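Local coordinates for protein cysteine protease-like VirA (Shigella flexneri, PDB 3EB8) that acts as a secreted virulence effector that promotes bacterial entry into epithelial cells and later spread, although a tubulin-cleaving activity once proposed for it is disputed, at residues Cys119-Ile124 with Ile318-Thr323; Ala252-Glu257 with Pro308-Cys313. One frame throughout, in Å; residues are numbered along the deposited sequence.

Contact 1. Residues Cys119-Ile124 with Ile318-Thr323; sequences CCTSII and INKIET
K320 reaches away from its strand to C119 and gives a buried example of an ammonium group gathered in by backbone carbonyls. Its CG stands anti to the backbone N (chi1 -177°) and the rest of the chain is fully extended, which carries NZ to C119 O at 2.8 Å. The donor lies in the carbonyl plane, with a C=O...donor angle of 145°. A116 O supplies a second bond and I117 O a weak one, so the positive group sits at the carboxyl end of helix 110-118, where it would probably be stabilised by the local partial charges.

The close packing is around the lysine's methylenes. T121 CG2 meets K320 CD at 3.7 Å, the two side chains crossing nearly at a right angle, while C119 SG approaches the same CD at 4.0 Å. On the looser side, T121 OG1 and E322 OE1 are 3.5 Å apart, and each side chain has its stronger polar partner in another residue: OG1 in S350, and E322 OE2 in S303.

Strand 348-356 pairs antiparallel with both strands, making them next-but-one neighbours in a mixed beta-sheet that probably curls here, letting their side chains meet on one face.

Contact 2. Residues Ala252-Glu257 with Pro308-Cys313; sequences AQIMSE and PSHITC
The imidazole of H310 overlaps E257 and I254 along its edge: NE2 faces the I254 carbonyl, CD2 lies by the I254 side chain and CE1 by that of E257. With CG anti to the backbone N (chi1 -170°), the ring swings off the strand and directs NE2 at the carbonyl of I254. The resulting hydrogen bond is 3.2 Å from NE2 to I254 O. The oxygen lies almost exactly in the ring plane, but the bond is moderately bent, 146° at the hydrogen, and the nitrogen sits above the plane of the carbonyl, off a lone pair.

Around this bond the packing is mixed. The side chains of I254 and H310 cross at about a right angle, and I254 CG2 touches H310 CD2 at 3.8 Å. E257 runs past the other corner, its CG 3.4 Å from H310 CE1 and its carboxylate turned 51° from the ring.

Helix 245-265 thus lies on strand 300-312 with local axes 8.6 Å apart. N258 of the helix also touches H310, N261 bonds the I311 carbonyl, and I353 of strand 348-356 packs against both H310 and E257.

In the fold
Neighbouring strands of one sheet tie the two contacts together; the centres of contacts 1 and 2 lie about 13 Å apart. Strands 300-312 and 315-327 follow each other in the chain and pair antiparallel; between the contacts, N319 N lies 2.9 Å from P308 O, a probable hydrogen bond. Side chains alternate along 318-323: K320 and E322 serve contact 1, whereas N319 and I321 touch helix 245-265, the helix of contact 2. Contact 1 is deep, about 7 Å from the chain's centre to its own, against about 18 Å for contact 2. In sequence, contact 2 is nested within the loop that contact 1 closes, and its helical segment belongs to the tubulin-binding region, residues 182-273.

Contact 1. Residues Cys119-Ile124 with Ile318-Thr323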
# COMPACT_ATOMS: atom_id res chain seq x y z
N CYS A 119 -0.93 -6.68 -6.27
CA CYS A 119 -1.67 -7.80 -5.67
C CYS A 119 -2.52 -7.39 -4.47
O CYS A 119 -2.19 -6.43 -3.77
CB CYS A 119 -0.73 -8.97 -5.31
SG CYS A 119 0.21 -8.78 -3.80
N CYS A 120 -3.62 -8.10 -4.25
CA CYS A 120 -4.47 -7.85 -3.09
C CYS A 120 -3.72 -8.32 -1.87
O CYS A 120 -2.71 -9.00 -2.00
CB CYS A 120 -5.79 -8.61 -3.21
SG CYS A 120 -5.67 -10.44 -3.13
N THR A 121 -4.20 -7.98 -0.68
CA THR A 121 -3.55 -8.43 0.56
C THR A 121 -4.61 -8.86 1.56
O THR A 121 -5.80 -8.61 1.35
CB THR A 121 -2.71 -7.30 1.16
OG1 THR A 121 -3.51 -6.11 1.23
CG2 THR A 121 -1.46 -7.03 0.30
N SER A 122 -4.19 -9.50 2.65
CA SER A 122 -5.12 -10.00 3.67
C SER A 122 -5.03 -9.19 4.97
O SER A 122 -3.95 -9.01 5.53
CB SER A 122 -4.85 -11.48 3.96
OG SER A 122 -5.71 -11.98 4.98
N ILE A 123 -6.18 -8.73 5.44
CA ILE A 123 -6.23 -7.87 6.61
C ILE A 123 -5.88 -8.65 7.88
O ILE A 123 -6.40 -9.74 8.10
CB ILE A 123 -7.63 -7.24 6.75
CG1 ILE A 123 -7.89 -6.29 5.59
CG2 ILE A 123 -7.79 -6.52 8.10
CD1 ILE A 123 -9.36 -5.99 5.38
N ILE A 124 -4.98 -8.09 8.68
CA ILE A 124 -4.66 -8.60 10.00
C ILE A 124 -5.64 -7.97 10.99
O ILE A 124 -5.64 -6.76 11.16
CB ILE A 124 -3.22 -8.21 10.41
CG1 ILE A 124 -2.22 -8.62 9.33
CG2 ILE A 124 -2.85 -8.81 11.74
CD1 ILE A 124 -2.40 -10.05 8.85
N ILE A 318 8.94 -10.86 -2.13
CA ILE A 318 8.60 -9.65 -1.40
C ILE A 318 7.47 -9.91 -0.40
O ILE A 318 6.56 -10.68 -0.68
CB ILE A 318 8.15 -8.51 -2.35
CG1 ILE A 318 9.34 -7.89 -3.07
CG2 ILE A 318 7.40 -7.44 -1.59
CD1 ILE A 318 8.96 -7.11 -4.33
N ASN A 319 7.55 -9.29 0.77
CA ASN A 319 6.44 -9.27 1.70
C ASN A 319 5.79 -7.90 1.63
O ASN A 319 6.30 -6.93 2.18
CB ASN A 319 6.93 -9.58 3.11
CG ASN A 319 5.84 -9.43 4.17
OD1 ASN A 319 4.64 -9.53 3.88
ND2 ASN A 319 6.26 -9.20 5.41
N LYS A 320 4.68 -7.82 0.90
CA LYS A 320 3.93 -6.58 0.84
C LYS A 320 3.18 -6.33 2.15
O LYS A 320 2.34 -7.12 2.57
CB LYS A 320 2.96 -6.60 -0.33
CG LYS A 320 2.19 -5.31 -0.52
CD LYS A 320 1.27 -5.49 -1.70
CE LYS A 320 0.43 -4.28 -1.97
NZ LYS A 320 -0.22 -4.46 -3.32
N ILE A 321 3.50 -5.22 2.80
CA ILE A 321 2.78 -4.82 3.98
C ILE A 321 2.14 -3.50 3.64
O ILE A 321 2.85 -2.53 3.39
CB ILE A 321 3.72 -4.61 5.18
CG1 ILE A 321 4.50 -5.89 5.46
CG2 ILE A 321 2.96 -4.17 6.40
CD1 ILE A 321 5.45 -5.75 6.62
N GLU A 322 0.82 -3.47 3.59
CA GLU A 322 0.11 -2.25 3.25
C GLU A 322 -0.67 -1.69 4.44
O GLU A 322 -1.34 -2.43 5.16
CB GLU A 322 -0.84 -2.52 2.09
CG GLU A 322 -1.87 -1.44 1.84
CD GLU A 322 -2.72 -1.76 0.64
OE1 GLU A 322 -2.61 -2.89 0.12
OE2 GLU A 322 -3.50 -0.90 0.19
N THR A 323 -0.56 -0.38 4.63
CA THR A 323 -1.38 0.32 5.60
C THR A 323 -2.19 1.39 4.90
O THR A 323 -1.66 2.18 4.13
CB THR A 323 -0.54 1.02 6.65
OG1 THR A 323 0.50 0.13 7.08
CG2 THR A 323 -1.42 1.45 7.84

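Contact 2. Residues Ala252-Glu257 with Pro308-Cys313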
# COMPACT_ATOMS: atom_id res chain seq x y z
N ALA A 252 6.24 -11.40 12.84
CA ALA A 252 7.29 -12.26 13.39
C ALA A 252 7.33 -13.61 12.69
O ALA A 252 8.42 -14.14 12.44
CB ALA A 252 7.11 -12.45 14.88
N GLN A 253 6.16 -14.17 12.39
CA GLN A 253 6.10 -15.45 11.69
C GLN A 253 6.66 -15.32 10.28
O GLN A 253 7.35 -16.21 9.79
CB GLN A 253 4.67 -15.98 11.63
CG GLN A 253 4.13 -16.40 12.98
CD GLN A 253 2.68 -16.83 12.92
OE1 GLN A 253 1.92 -16.38 12.07
NE2 GLN A 253 2.30 -17.72 13.83
N ILE A 254 6.37 -14.20 9.65
CA ILE A 254 6.86 -13.93 8.32
C ILE A 254 8.38 -13.76 8.30
O ILE A 254 9.06 -14.36 7.47
CB ILE A 254 6.14 -12.73 7.70
CG1 ILE A 254 4.80 -13.20 7.14
CG2 ILE A 254 7.01 -12.09 6.62
CD1 ILE A 254 3.83 -12.13 6.84
N MET A 255 8.91 -12.97 9.24
CA MET A 255 10.36 -12.79 9.29
C MET A 255 11.06 -14.10 9.64
O MET A 255 12.17 -14.34 9.17
CB MET A 255 10.76 -11.67 10.25
CG MET A 255 10.35 -10.29 9.75
SD MET A 255 10.98 -8.95 10.79
CE MET A 255 10.19 -9.31 12.36
N SER A 256 10.42 -14.95 10.44
CA SER A 256 11.05 -16.24 10.78
C SER A 256 11.17 -17.06 9.53
O SER A 256 12.19 -17.69 9.29
CB SER A 256 10.25 -17.03 11.83
OG SER A 256 10.16 -16.30 13.04
N GLU A 257 10.12 -17.07 8.73
CA GLU A 257 10.15 -17.81 7.47
C GLU A 257 11.18 -17.20 6.51
O GLU A 257 11.89 -17.91 5.82
CB GLU A 257 8.76 -17.83 6.83
CG GLU A 257 8.77 -17.91 5.32
CD GLU A 257 7.37 -18.12 4.74
OE1 GLU A 257 7.12 -17.66 3.58
OE2 GLU A 257 6.54 -18.74 5.45
N PRO A 308 9.35 -4.97 1.83
CA PRO A 308 10.59 -5.63 2.25
C PRO A 308 10.80 -6.90 1.45
O PRO A 308 9.84 -7.57 1.09
CB PRO A 308 10.30 -6.00 3.71
CG PRO A 308 8.81 -5.99 3.81
CD PRO A 308 8.41 -4.85 2.95
N SER A 309 12.05 -7.24 1.18
CA SER A 309 12.36 -8.48 0.47
C SER A 309 12.07 -9.68 1.37
O SER A 309 12.19 -9.59 2.60
CB SER A 309 13.82 -8.49 0.05
OG SER A 309 14.62 -8.66 1.19
N HIS A 310 11.70 -10.81 0.76
CA HIS A 310 11.35 -12.02 1.49
C HIS A 310 11.86 -13.25 0.73
O HIS A 310 11.40 -13.52 -0.38
CB HIS A 310 9.83 -12.13 1.66
CG HIS A 310 9.41 -13.22 2.60
ND1 HIS A 310 8.88 -14.42 2.18
CD2 HIS A 310 9.47 -13.29 3.95
CE1 HIS A 310 8.62 -15.18 3.23
NE2 HIS A 310 8.97 -14.51 4.32
N ILE A 311 12.79 -14.00 1.32
CA ILE A 311 13.30 -15.18 0.63
C ILE A 311 12.28 -16.30 0.72
O ILE A 311 11.81 -16.64 1.80
CB ILE A 311 14.66 -15.66 1.18
CG1 ILE A 311 15.64 -14.49 1.28
CG2 ILE A 311 15.22 -16.77 0.29
CD1 ILE A 311 15.73 -13.65 0.01
N THR A 312 11.93 -16.86 -0.43
CA THR A 312 11.02 -17.99 -0.50
C THR A 312 11.81 -19.19 -0.98
O THR A 312 13.01 -19.08 -1.24
CB THR A 312 9.88 -17.75 -1.50
OG1 THR A 312 10.42 -17.71 -2.83
CG2 THR A 312 9.15 -16.42 -1.19
N CYS A 313 11.14 -20.32 -1.12
CA CYS A 313 11.79 -21.53 -1.60
C CYS A 313 12.13 -21.46 -3.10
O CYS A 313 12.73 -22.38 -3.65
CB CYS A 313 10.89 -22.74 -1.35
SG CYS A 313 9.36 -22.53 -2.21